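Local coordinates for protein TRAP dicarboxylate transporter-DctP subunit (Marinobacter aquaeolei, PDB 4PFI) that probably captures a small organic acid in the periplasm and hands it to a membrane-bound TRAP transporter, as solute-binding proteins of the DctP family do, at residues P109-F114 with P142-A147; L120-E125 with L304-R309; I137-P142 with Q332-R337; L237-A242 with E288-I293. All coordinates share one frame; numbering follows the deposited sequence.

In the fold
The four contacts fall into two groups. Contacts 1 and 3 share P142 and use the same helix, 134-145, and their centres lie about 9 Å apart. Contacts 2 and 4, with centres about 15 Å apart, are tied by polar bonds: R309 NE of contact 2 lies 2.8 Å from A240 O of contact 4. F114 CD1 of contact 1 touches L120 CD2 of contact 2 at 4.0 Å, which links the groups. The centres of contacts 1 and 4 are about 29 Å apart, on opposite sides of the chain's centre. This is the open form without solute; the bound sodium ion lies about 10 Å from the L237 side chain in contact 4.

Contact 1: P109-F114 with P142-A147; sequences PETGLF and PAYHNA
E110 and T111 meet A143 and Y144 where a 3-10 segment of the loop between helices 101-104 and 124-132 packs against the C-terminal part of helix 134-145, in a DctP-family solute-binding fold. The first shell has two touches and no hydrogen bond. The E110 carboxylate approaches the methyl of A143, with E110 OE1 3.2 Å from A143 CB. Beside it, the methyl of T111 meets the phenol end of Y144: T111 CG2 lies 3.3 Å from Y144 OH, and the two side chains cross at about a right angle. The chain of E110 is bent at chi2 (72°), which folds the carboxylate round to A143. Further out, V108 and L104 add to the packing, V108 against A143 and L104 against both T111 and Y144. The turn itself is wound by bonds three residues apart, among them G112 N to P109 O at 2.9 Å and L113 N to E110 O at 3.1 Å. T111 is fixed in rotation as well: its OG1 lies between the backbone N and the carbonyl carbon (chi1 56°), and from there it is hydrogen-bonded to V108 O while CG2 faces the tyrosine.

Contact 2: L120-E125 with L304-R309; sequences LPEEQE and LTEDER
R309 and E122 reach for each other from opposite directions and meet in a salt bridge whose two flat groups stand 75° apart. The guanidinium presents its edge: R309 NH1 donates to E122 OE2 at 2.8 Å in a nearly straight bond (168°), with the oxygen lying in the guanidinium plane. Seen from the glutamate, NH1 sits well above the carboxylate plane, 65° out of it. R309 NH2 adds a weak bond to the same oxygen. E306, one turn back on the same helix, also holds NH1, with E306 OE2 3.3 Å from it, and has a second cationic partner in R241. The shared cation probably offsets the repulsion between the acids, as E122 OE2 and E306 OE1 are 4.2 Å apart. R309 NE and NH2 donate to A240 O and R241 O. A methionine here would probably leave E122 without its main cationic partner, E306 reliant on R241, and the two carbonyls without the donors R309 supplies. The helix opens with a capping box, E308 N bonding to T305 OG1 and T305 N to E308 OE1, each at 3.1 Å. The network joins the residues before helix 124-132 to the start of helix 306-316, beside the loop after strand 236-239.

Contact 3: I137-P142 with Q332-R337; sequences ISAFEP and QALIQR
L334 packs onto A139 and F140 where the C-terminal helix 318-339 lies against helix 134-145, a helix-helix contact built wholly from apolar side chains. The nearest CA atoms across the two segments are those of A139 and L334, 7.4 Å apart, a short spacing into which the alanine puts no more than a methyl.

Among the aliphatic contacts, one branch of the leucine does most of the work. L334 CD2 sits 3.7 Å from A139 CB, and the same methyl also reaches the phenylalanine ring, so it lies between two neighbouring residues of the opposite helix. The leucine's CG is anti to its carbonyl carbon (chi1 -66°), which directs both methyls across the interface.

The aromatic contacts come next. L334 CD2 touches F140 CE2 at 3.7 Å, whereas L334 CD1 lies over one face of the ring, 4.1 Å from F140 CZ. The ring also packs edge-to-face with F136 and with F154, and L113 lies against both F140 and L334. Reducing F140 to an alanine would probably open a gap beside F136, F154 and L113 and take away the ring face under L334 CD1.

Backbone bonds shape the helix that carries the ring. Where it is kinked at P142, the proline nitrogen has no proton to give to the preceding turn. One turn earlier the I137 carbonyl oxygen accepts from two amides, F140 N at 2.8 Å and E141 N at 3.1 Å.

Contact 4: L237-A242 with E288-I293; sequences LTMARA and ERLETI
The CA atoms of L237 and L290 lie 9.9 Å apart, the spacing of a helix laid on a sheet: strand 236-239, which pairs parallel with 300-303 and antiparallel with 149-164, is covered here by the long helix 263-296. Alternation along the strand sorts its side chains. L237 and M239 point toward the helix, while T238 between them does not, and its OG1 is instead hydrogen-bonded to L168 N.

L290 answers both with its two branches. Its CG is anti to the backbone N (chi1 -179°), a rotation that sends the fork of the leucine toward the strand. One methyl, L290 CD1, meets L237 CD2 at 4.1 Å, an ordinary van der Waals distance, the two side chains crossing at a slant. M239, modelled as selenomethionine, comes from farther along the strand and approaches the leucine tip to tip. No hydrogen bond spans the interface.

Neighbouring groups flank these side chains: T161 of strand 149-164 lies against L237 and M239, V222 of helix 222-228 against M239, and R303 against both M239 and L290. The sodium ion, held by Q234, N235 and G298, is about 10 Å from the L237 side chain, so the packing lies near the metal site without belonging to it. M239 reaches the helix through its bend at chi3 (110°), which brings the methyl CE to 4.1 Å from L290 CD2.

Contact 1: P109-F114 with P142-A147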
loop_
_atom_site.group_PDB
_atom_site.type_symbol
_atom_site.label_atom_id
_atom_site.label_comp_id
_atom_site.label_asym_id
_atom_site.label_seq_id
_atom_site.Cartn_x
_atom_site.Cartn_y
_atom_site.Cartn_z
ATOM N N PRO A 109 4.474 -12.697 5.157
ATOM C CA PRO A 109 4.911 -11.730 6.176
ATOM C C PRO A 109 6.005 -10.784 5.689
ATOM O O PRO A 109 6.216 -9.729 6.286
ATOM C CB PRO A 109 5.459 -12.615 7.301
ATOM C CG PRO A 109 5.019 -14.029 6.969
ATOM C CD PRO A 109 4.868 -14.074 5.489
ATOM N N GLU A 110 6.672 -11.153 4.605
ATOM C CA GLU A 110 7.767 -10.367 4.062
ATOM C C GLU A 110 7.256 -9.016 3.561
ATOM O O GLU A 110 8.014 -8.049 3.475
ATOM C CB GLU A 110 8.449 -11.139 2.922
ATOM C CG GLU A 110 9.129 -12.429 3.396
ATOM C CD GLU A 110 8.145 -13.540 3.785
ATOM O OE1 GLU A 110 7.051 -13.618 3.183
ATOM O OE2 GLU A 110 8.465 -14.343 4.694
ATOM N N THR A 111 5.972 -8.952 3.218
ATOM C CA THR A 111 5.390 -7.696 2.748
ATOM C C THR A 111 5.359 -6.657 3.882
ATOM O O THR A 111 5.205 -5.468 3.621
ATOM C CB THR A 111 3.982 -7.896 2.132
ATOM O OG1 THR A 111 3.114 -8.547 3.069
ATOM C CG2 THR A 111 4.064 -8.738 0.870
ATOM N N GLY A 112 5.538 -7.102 5.132
ATOM C CA GLY A 112 5.672 -6.181 6.247
ATOM C C GLY A 112 6.778 -5.154 6.022
ATOM O O GLY A 112 6.751 -4.069 6.578
ATOM N N LEU A 113 7.769 -5.512 5.219
ATOM C CA LEU A 113 8.814 -4.577 4.843
ATOM C C LEU A 113 8.230 -3.213 4.447
ATOM O O LEU A 113 8.800 -2.185 4.771
ATOM C CB LEU A 113 9.609 -5.148 3.665
ATOM C CG LEU A 113 10.755 -4.298 3.110
ATOM C CD1 LEU A 113 12.023 -4.490 3.946
ATOM C CD2 LEU A 113 11.015 -4.646 1.611
ATOM N N PHE A 114 7.095 -3.222 3.753
ATOM C CA PHE A 114 6.494 -2.006 3.205
ATOM C C PHE A 114 5.753 -1.152 4.217
ATOM O O PHE A 114 5.343 -0.038 3.890
ATOM C CB PHE A 114 5.545 -2.357 2.045
ATOM C CG PHE A 114 6.237 -2.989 0.895
ATOM C CD1 PHE A 114 7.231 -2.296 0.220
ATOM C CD2 PHE A 114 5.946 -4.297 0.524
ATOM C CE1 PHE A 114 7.912 -2.894 -0.844
ATOM C CE2 PHE A 114 6.615 -4.895 -0.539
ATOM C CZ PHE A 114 7.609 -4.185 -1.227
ATOM N N PRO A 142 9.389 -16.136 -4.205
ATOM C CA PRO A 142 9.241 -17.404 -3.479
ATOM C C PRO A 142 8.227 -17.304 -2.336
ATOM O O PRO A 142 7.440 -18.232 -2.150
ATOM C CB PRO A 142 10.650 -17.662 -2.933
ATOM C CG PRO A 142 11.555 -16.870 -3.809
ATOM C CD PRO A 142 10.777 -15.647 -4.163
ATOM N N ALA A 143 8.234 -16.194 -1.592
ATOM C CA ALA A 143 7.305 -16.027 -0.476
ATOM C C ALA A 143 5.867 -16.045 -0.986
ATOM O O ALA A 143 4.968 -16.592 -0.341
ATOM C CB ALA A 143 7.598 -14.743 0.275
ATOM N N TYR A 144 5.660 -15.460 -2.161
ATOM C CA TYR A 144 4.343 -15.423 -2.782
ATOM C C TYR A 144 3.918 -16.789 -3.310
ATOM O O TYR A 144 2.750 -17.177 -3.182
ATOM C CB TYR A 144 4.329 -14.420 -3.934
ATOM C CG TYR A 144 4.049 -12.997 -3.501
ATOM C CD1 TYR A 144 5.071 -12.188 -3.042
ATOM C CD2 TYR A 144 2.769 -12.467 -3.559
ATOM C CE1 TYR A 144 4.838 -10.914 -2.655
ATOM C CE2 TYR A 144 2.524 -11.175 -3.174
ATOM C CZ TYR A 144 3.569 -10.407 -2.722
ATOM O OH TYR A 144 3.396 -9.116 -2.332
ATOM N N HIS A 145 4.870 -17.493 -3.931
ATOM C CA HIS A 145 4.639 -18.835 -4.463
ATOM C C HIS A 145 4.216 -19.716 -3.315
ATOM O O HIS A 145 3.266 -20.477 -3.427
ATOM C CB HIS A 145 5.896 -19.402 -5.121
ATOM C CG HIS A 145 6.157 -18.878 -6.503
ATOM N ND1 HIS A 145 5.207 -18.901 -7.504
ATOM C CD2 HIS A 145 7.273 -18.346 -7.061
ATOM C CE1 HIS A 145 5.721 -18.394 -8.610
ATOM N NE2 HIS A 145 6.972 -18.046 -8.369
ATOM N N ASN A 146 4.909 -19.570 -2.194
ATOM C CA ASN A 146 4.584 -20.299 -0.971
ATOM C C ASN A 146 3.122 -20.114 -0.543
ATOM O O ASN A 146 2.583 -20.935 0.191
ATOM C CB ASN A 146 5.527 -19.860 0.153
ATOM C CG ASN A 146 5.431 -20.740 1.379
ATOM O OD1 ASN A 146 4.727 -20.407 2.336
ATOM N ND2 ASN A 146 6.154 -21.863 1.371
ATOM N N ALA A 147 2.487 -19.036 -1.000
ATOM C CA ALA A 147 1.064 -18.785 -0.730
ATOM C C ALA A 147 0.210 -19.100 -1.961
ATOM O O ALA A 147 -0.989 -18.812 -1.985
ATOM C CB ALA A 147 0.843 -17.323 -0.282
#

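Contact 2: L120-E125 with L304-R309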
loop_
_atom_site.group_PDB
_atom_site.type_symbol
_atom_site.label_atom_id
_atom_site.label_comp_id
_atom_site.label_asym_id
_atom_site.label_seq_id
_atom_site.Cartn_x
_atom_site.Cartn_y
_atom_site.Cartn_z
ATOM N N LEU A 120 12.492 2.365 3.064
ATOM C CA LEU A 120 12.616 2.614 1.640
ATOM C C LEU A 120 13.085 4.049 1.421
ATOM O O LEU A 120 12.807 4.921 2.235
ATOM C CB LEU A 120 11.277 2.414 0.961
ATOM C CG LEU A 120 10.864 0.993 0.612
ATOM C CD1 LEU A 120 11.114 0.007 1.757
ATOM C CD2 LEU A 120 9.388 1.016 0.214
ATOM N N PRO A 121 13.814 4.299 0.323
ATOM C CA PRO A 121 14.316 5.652 0.043
ATOM C C PRO A 121 13.171 6.684 -0.109
ATOM O O PRO A 121 12.152 6.378 -0.728
ATOM C CB PRO A 121 15.087 5.475 -1.268
ATOM C CG PRO A 121 14.610 4.198 -1.849
ATOM C CD PRO A 121 14.218 3.330 -0.709
ATOM N N GLU A 122 13.350 7.866 0.485
ATOM C CA GLU A 122 12.399 8.978 0.431
ATOM C C GLU A 122 12.184 9.455 -0.987
ATOM O O GLU A 122 11.049 9.618 -1.439
ATOM C CB GLU A 122 12.955 10.191 1.178
ATOM C CG GLU A 122 13.348 9.953 2.596
ATOM C CD GLU A 122 13.998 11.178 3.209
ATOM O OE1 GLU A 122 14.174 12.190 2.485
ATOM O OE2 GLU A 122 14.327 11.129 4.416
ATOM N N GLU A 123 13.295 9.740 -1.660
ATOM C CA GLU A 123 13.258 10.302 -3.000
ATOM C C GLU A 123 12.634 9.285 -3.933
ATOM O O GLU A 123 12.862 8.081 -3.806
ATOM C CB GLU A 123 14.658 10.698 -3.498
ATOM C CG GLU A 123 15.503 11.507 -2.502
ATOM C CD GLU A 123 14.909 12.875 -2.138
ATOM O OE1 GLU A 123 14.288 13.519 -3.019
ATOM O OE2 GLU A 123 15.065 13.319 -0.966
ATOM N N GLN A 124 11.849 9.795 -4.873
ATOM C CA GLN A 124 11.011 8.974 -5.733
ATOM C C GLN A 124 11.814 8.116 -6.697
ATOM O O GLN A 124 11.437 6.984 -6.973
ATOM C CB GLN A 124 10.048 9.853 -6.539
ATOM C CG GLN A 124 9.040 9.035 -7.353
ATOM C CD GLN A 124 8.339 9.835 -8.452
ATOM O OE1 GLN A 124 7.508 10.699 -8.167
ATOM N NE2 GLN A 124 8.668 9.538 -9.714
ATOM N N GLU A 125 12.907 8.640 -7.232
ATOM C CA GLU A 125 13.625 7.890 -8.253
ATOM C C GLU A 125 14.362 6.657 -7.717
ATOM O O GLU A 125 14.206 5.551 -8.251
ATOM C CB GLU A 125 14.549 8.809 -9.041
ATOM C CG GLU A 125 13.786 9.654 -10.054
ATOM C CD GLU A 125 12.952 8.814 -11.029
ATOM O OE1 GLU A 125 13.284 7.626 -11.245
ATOM O OE2 GLU A 125 11.953 9.339 -11.576
ATOM N N LEU A 304 6.365 17.544 8.708
ATOM C CA LEU A 304 7.457 17.449 9.672
ATOM C C LEU A 304 8.776 17.956 9.075
ATOM O O LEU A 304 9.049 17.747 7.885
ATOM C CB LEU A 304 7.619 16.012 10.155
ATOM C CG LEU A 304 6.428 15.427 10.923
ATOM C CD1 LEU A 304 6.832 14.078 11.526
ATOM C CD2 LEU A 304 5.864 16.372 12.000
ATOM N N THR A 305 9.568 18.640 9.893
ATOM C CA THR A 305 10.928 19.043 9.523
ATOM C C THR A 305 11.836 17.827 9.522
ATOM O O THR A 305 11.482 16.792 10.078
ATOM C CB THR A 305 11.531 20.003 10.543
ATOM O OG1 THR A 305 11.627 19.331 11.812
ATOM C CG2 THR A 305 10.692 21.277 10.669
ATOM N N GLU A 306 13.007 17.955 8.914
ATOM C CA GLU A 306 13.985 16.862 8.903
ATOM C C GLU A 306 14.384 16.443 10.322
ATOM O O GLU A 306 14.522 15.257 10.592
ATOM C CB GLU A 306 15.205 17.236 8.063
ATOM C CG GLU A 306 14.911 17.231 6.567
ATOM C CD GLU A 306 14.307 15.906 6.072
ATOM O OE1 GLU A 306 14.956 14.841 6.238
ATOM O OE2 GLU A 306 13.174 15.929 5.522
ATOM N N ASP A 307 14.530 17.403 11.229
ATOM C CA ASP A 307 14.835 17.080 12.620
ATOM C C ASP A 307 13.737 16.229 13.260
ATOM O O ASP A 307 14.015 15.259 13.957
ATOM C CB ASP A 307 15.025 18.355 13.441
ATOM C CG ASP A 307 16.371 19.009 13.199
ATOM O OD1 ASP A 307 17.118 18.523 12.319
ATOM O OD2 ASP A 307 16.671 20.022 13.876
ATOM N N GLU A 308 12.488 16.602 13.030
ATOM C CA GLU A 308 11.369 15.876 13.616
ATOM C C GLU A 308 11.300 14.471 13.017
ATOM O O GLU A 308 11.050 13.502 13.721
ATOM C CB GLU A 308 10.055 16.656 13.429
ATOM C CG GLU A 308 9.940 17.891 14.315
ATOM C CD GLU A 308 8.806 18.857 13.899
ATOM O OE1 GLU A 308 8.386 18.880 12.717
ATOM O OE2 GLU A 308 8.319 19.608 14.772
ATOM N N ARG A 309 11.551 14.356 11.719
ATOM C CA ARG A 309 11.534 13.058 11.071
ATOM C C ARG A 309 12.634 12.178 11.639
ATOM O O ARG A 309 12.427 10.991 11.899
ATOM C CB ARG A 309 11.693 13.206 9.562
ATOM C CG ARG A 309 10.501 13.920 8.955
ATOM C CD ARG A 309 10.568 14.056 7.441
ATOM N NE ARG A 309 10.398 12.765 6.777
ATOM C CZ ARG A 309 11.327 12.169 6.046
ATOM N NH1 ARG A 309 12.513 12.742 5.858
ATOM N NH2 ARG A 309 11.067 10.997 5.489
#

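Contact 3: I137-P142 with Q332-R337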
loop_
_atom_site.group_PDB
_atom_site.type_symbol
_atom_site.label_atom_id
_atom_site.label_comp_id
_atom_site.label_asym_id
_atom_site.label_seq_id
_atom_site.Cartn_x
_atom_site.Cartn_y
_atom_site.Cartn_z
ATOM N N ILE A 137 12.262 -7.774 -6.822
ATOM C CA ILE A 137 11.048 -8.527 -7.093
ATOM C C ILE A 137 11.302 -10.009 -6.827
ATOM O O ILE A 137 10.539 -10.663 -6.118
ATOM C CB ILE A 137 10.575 -8.330 -8.552
ATOM C CG1 ILE A 137 10.165 -6.866 -8.777
ATOM C CG2 ILE A 137 9.417 -9.292 -8.885
ATOM C CD1 ILE A 137 9.514 -6.593 -10.144
ATOM N N SER A 138 12.392 -10.531 -7.382
ATOM C CA SER A 138 12.682 -11.953 -7.293
ATOM C C SER A 138 12.847 -12.406 -5.841
ATOM O O SER A 138 12.475 -13.523 -5.493
ATOM C CB SER A 138 13.926 -12.317 -8.123
ATOM O OG SER A 138 15.041 -11.523 -7.767
ATOM N N ALA A 139 13.389 -11.543 -4.989
ATOM C CA ALA A 139 13.530 -11.881 -3.571
ATOM C C ALA A 139 12.160 -12.176 -2.916
ATOM O O ALA A 139 12.075 -12.892 -1.914
ATOM C CB ALA A 139 14.279 -10.763 -2.814
ATOM N N PHE A 140 11.092 -11.656 -3.510
ATOM C CA PHE A 140 9.763 -11.809 -2.953
ATOM C C PHE A 140 9.007 -12.946 -3.577
ATOM O O PHE A 140 8.124 -13.518 -2.941
ATOM C CB PHE A 140 8.960 -10.532 -3.175
ATOM C CG PHE A 140 9.081 -9.545 -2.073
ATOM C CD1 PHE A 140 8.324 -9.685 -0.925
ATOM C CD2 PHE A 140 9.921 -8.461 -2.195
ATOM C CE1 PHE A 140 8.407 -8.754 0.095
ATOM C CE2 PHE A 140 10.008 -7.524 -1.187
ATOM C CZ PHE A 140 9.246 -7.666 -0.032
ATOM N N GLU A 141 9.329 -13.246 -4.830
ATOM C CA GLU A 141 8.611 -14.268 -5.605
ATOM C C GLU A 141 8.359 -15.581 -4.857
ATOM O O GLU A 141 7.254 -16.103 -4.891
ATOM C CB GLU A 141 9.339 -14.568 -6.921
ATOM C CG GLU A 141 9.009 -13.612 -8.054
ATOM C CD GLU A 141 9.725 -13.963 -9.362
ATOM O OE1 GLU A 141 9.800 -15.169 -9.722
ATOM O OE2 GLU A 141 10.224 -13.026 -10.028
ATOM N N PRO A 142 9.389 -16.136 -4.205
ATOM C CA PRO A 142 9.241 -17.404 -3.479
ATOM C C PRO A 142 8.227 -17.304 -2.336
ATOM O O PRO A 142 7.440 -18.232 -2.150
ATOM C CB PRO A 142 10.650 -17.662 -2.933
ATOM C CG PRO A 142 11.555 -16.870 -3.809
ATOM C CD PRO A 142 10.777 -15.647 -4.163
ATOM N N GLN A 332 16.004 -9.930 6.740
ATOM C CA GLN A 332 17.277 -9.230 6.866
ATOM C C GLN A 332 17.811 -8.746 5.535
ATOM O O GLN A 332 18.308 -7.622 5.432
ATOM C CB GLN A 332 18.328 -10.149 7.443
ATOM C CG GLN A 332 18.748 -9.844 8.841
ATOM C CD GLN A 332 19.939 -10.688 9.218
ATOM O OE1 GLN A 332 20.638 -11.188 8.345
ATOM N NE2 GLN A 332 20.164 -10.871 10.511
ATOM N N ALA A 333 17.739 -9.610 4.522
ATOM C CA ALA A 333 18.304 -9.312 3.207
ATOM C C ALA A 333 17.467 -8.262 2.499
ATOM O O ALA A 333 18.004 -7.384 1.832
ATOM C CB ALA A 333 18.394 -10.572 2.362
ATOM N N LEU A 334 16.148 -8.346 2.657
ATOM C CA LEU A 334 15.246 -7.348 2.075
ATOM C C LEU A 334 15.582 -5.958 2.622
ATOM O O LEU A 334 15.757 -4.996 1.860
ATOM C CB LEU A 334 13.792 -7.715 2.368
ATOM C CG LEU A 334 13.368 -9.014 1.675
ATOM C CD1 LEU A 334 12.065 -9.581 2.251
ATOM C CD2 LEU A 334 13.250 -8.799 0.168
ATOM N N ILE A 335 15.685 -5.872 3.947
ATOM C CA ILE A 335 16.093 -4.642 4.621
ATOM C C ILE A 335 17.445 -4.151 4.095
ATOM O O ILE A 335 17.663 -2.944 3.936
ATOM C CB ILE A 335 16.174 -4.845 6.150
ATOM C CG1 ILE A 335 14.769 -5.011 6.734
ATOM C CG2 ILE A 335 16.913 -3.690 6.819
ATOM C CD1 ILE A 335 14.699 -4.875 8.232
ATOM N N GLN A 336 18.342 -5.093 3.804
ATOM C CA GLN A 336 19.668 -4.763 3.296
ATOM C C GLN A 336 19.591 -4.210 1.882
ATOM O O GLN A 336 20.240 -3.212 1.570
ATOM C CB GLN A 336 20.596 -5.990 3.354
ATOM C CG GLN A 336 21.245 -6.187 4.729
ATOM C CD GLN A 336 21.580 -7.636 5.067
ATOM O OE1 GLN A 336 21.823 -8.464 4.186
ATOM N NE2 GLN A 336 21.597 -7.945 6.362
ATOM N N ARG A 337 18.795 -4.841 1.028
ATOM C CA ARG A 337 18.677 -4.373 -0.345
ATOM C C ARG A 337 18.063 -2.968 -0.396
ATOM O O ARG A 337 18.501 -2.126 -1.188
ATOM C CB ARG A 337 17.875 -5.364 -1.203
#

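Contact 4: L237-A242 with E288-I293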
loop_
_atom_site.group_PDB
_atom_site.type_symbol
_atom_site.label_atom_id
_atom_site.label_comp_id
_atom_site.label_asym_id
_atom_site.label_seq_id
_atom_site.Cartn_x
_atom_site.Cartn_y
_atom_site.Cartn_z
ATOM N N LEU A 237 -3.780 17.039 9.837
ATOM C CA LEU A 237 -3.155 16.093 8.920
ATOM C C LEU A 237 -1.627 16.215 9.034
ATOM O O LEU A 237 -1.075 17.256 8.663
ATOM C CB LEU A 237 -3.593 16.448 7.505
ATOM C CG LEU A 237 -3.535 15.308 6.504
ATOM C CD1 LEU A 237 -4.949 14.876 6.291
ATOM C CD2 LEU A 237 -2.915 15.748 5.207
ATOM N N THR A 238 -0.942 15.215 9.591
ATOM C CA THR A 238 0.523 15.304 9.724
ATOM C C THR A 238 1.220 14.449 8.646
ATOM O O THR A 238 0.969 13.262 8.528
ATOM C CB THR A 238 1.051 14.848 11.142
ATOM O OG1 THR A 238 0.517 15.683 12.175
ATOM C CG2 THR A 238 2.548 14.922 11.221
HETATM N N MSE A 239 2.115 15.059 7.885
HETATM C CA MSE A 239 2.798 14.365 6.814
HETATM C C MSE A 239 4.237 14.115 7.271
HETATM O O MSE A 239 5.076 15.018 7.281
HETATM C CB MSE A 239 2.685 15.191 5.533
HETATM C CG MSE A 239 1.209 15.780 5.373
HETATM SE SE MSE A 239 0.898 16.466 3.596
HETATM C CE MSE A 239 -0.352 15.126 2.918
ATOM N N ALA A 240 4.489 12.894 7.725
ATOM C CA ALA A 240 5.815 12.526 8.216
ATOM C C ALA A 240 6.664 11.904 7.132
ATOM O O ALA A 240 7.855 11.778 7.318
ATOM C CB ALA A 240 5.710 11.556 9.361
ATOM N N ARG A 241 6.044 11.539 6.003
ATOM C CA ARG A 241 6.706 10.781 4.938
ATOM C C ARG A 241 7.537 9.632 5.581
ATOM O O ARG A 241 8.758 9.589 5.474
ATOM C CB ARG A 241 7.551 11.736 4.090
ATOM C CG ARG A 241 6.728 12.648 3.167
ATOM C CD ARG A 241 7.635 13.567 2.287
ATOM N NE ARG A 241 8.478 14.420 3.137
ATOM C CZ ARG A 241 9.810 14.466 3.122
ATOM N NH1 ARG A 241 10.540 13.739 2.265
ATOM N NH2 ARG A 241 10.422 15.272 3.976
ATOM N N ALA A 242 6.852 8.740 6.302
ATOM C CA ALA A 242 7.516 7.657 7.021
ATOM C C ALA A 242 7.460 6.386 6.195
ATOM O O ALA A 242 8.426 5.643 6.129
ATOM C CB ALA A 242 6.883 7.449 8.401
ATOM N N GLU A 288 -4.868 16.224 -5.705
ATOM C CA GLU A 288 -6.240 16.635 -5.988
ATOM C C GLU A 288 -7.094 16.419 -4.732
ATOM O O GLU A 288 -7.896 17.263 -4.326
ATOM C CB GLU A 288 -6.761 15.730 -7.096
ATOM C CG GLU A 288 -7.764 16.303 -8.053
ATOM C CD GLU A 288 -8.159 15.276 -9.145
ATOM O OE1 GLU A 288 -9.369 14.957 -9.245
ATOM O OE2 GLU A 288 -7.266 14.773 -9.889
ATOM N N ARG A 289 -6.919 15.261 -4.118
ATOM C CA ARG A 289 -7.741 14.913 -2.985
ATOM C C ARG A 289 -7.374 15.788 -1.798
ATOM O O ARG A 289 -8.243 16.184 -1.018
ATOM C CB ARG A 289 -7.569 13.462 -2.661
ATOM C CG ARG A 289 -8.177 12.587 -3.732
ATOM C CD ARG A 289 -9.660 12.750 -3.760
ATOM N NE ARG A 289 -10.280 11.453 -3.966
ATOM C CZ ARG A 289 -10.756 11.027 -5.116
ATOM N NH1 ARG A 289 -10.710 11.802 -6.185
ATOM N NH2 ARG A 289 -11.295 9.825 -5.200
ATOM N N LEU A 290 -6.096 16.148 -1.684
ATOM C CA LEU A 290 -5.701 17.071 -0.631
ATOM C C LEU A 290 -6.403 18.437 -0.792
ATOM O O LEU A 290 -6.878 19.000 0.189
ATOM C CB LEU A 290 -4.186 17.222 -0.561
ATOM C CG LEU A 290 -3.674 18.157 0.546
ATOM C CD1 LEU A 290 -4.251 17.857 1.940
ATOM C CD2 LEU A 290 -2.150 18.030 0.570
ATOM N N GLU A 291 -6.504 18.961 -2.015
ATOM C CA GLU A 291 -7.234 20.227 -2.222
ATOM C C GLU A 291 -8.716 20.062 -1.835
ATOM O O GLU A 291 -9.307 20.940 -1.211
ATOM C CB GLU A 291 -7.116 20.703 -3.677
ATOM N N THR A 292 -9.316 18.935 -2.200
ATOM C CA THR A 292 -10.700 18.657 -1.819
ATOM C C THR A 292 -10.869 18.657 -0.293
ATOM O O THR A 292 -11.792 19.263 0.234
ATOM C CB THR A 292 -11.162 17.321 -2.415
ATOM O OG1 THR A 292 -11.102 17.419 -3.845
ATOM C CG2 THR A 292 -12.572 16.966 -1.959
ATOM N N ILE A 293 -9.971 17.979 0.409
ATOM C CA ILE A 293 -9.964 17.989 1.866
ATOM C C ILE A 293 -9.928 19.420 2.444
ATOM O O ILE A 293 -10.662 19.724 3.361
ATOM C CB ILE A 293 -8.764 17.172 2.415
ATOM C CG1 ILE A 293 -9.089 15.690 2.419
ATOM C CG2 ILE A 293 -8.428 17.562 3.827
ATOM C CD1 ILE A 293 -7.861 14.763 2.547
#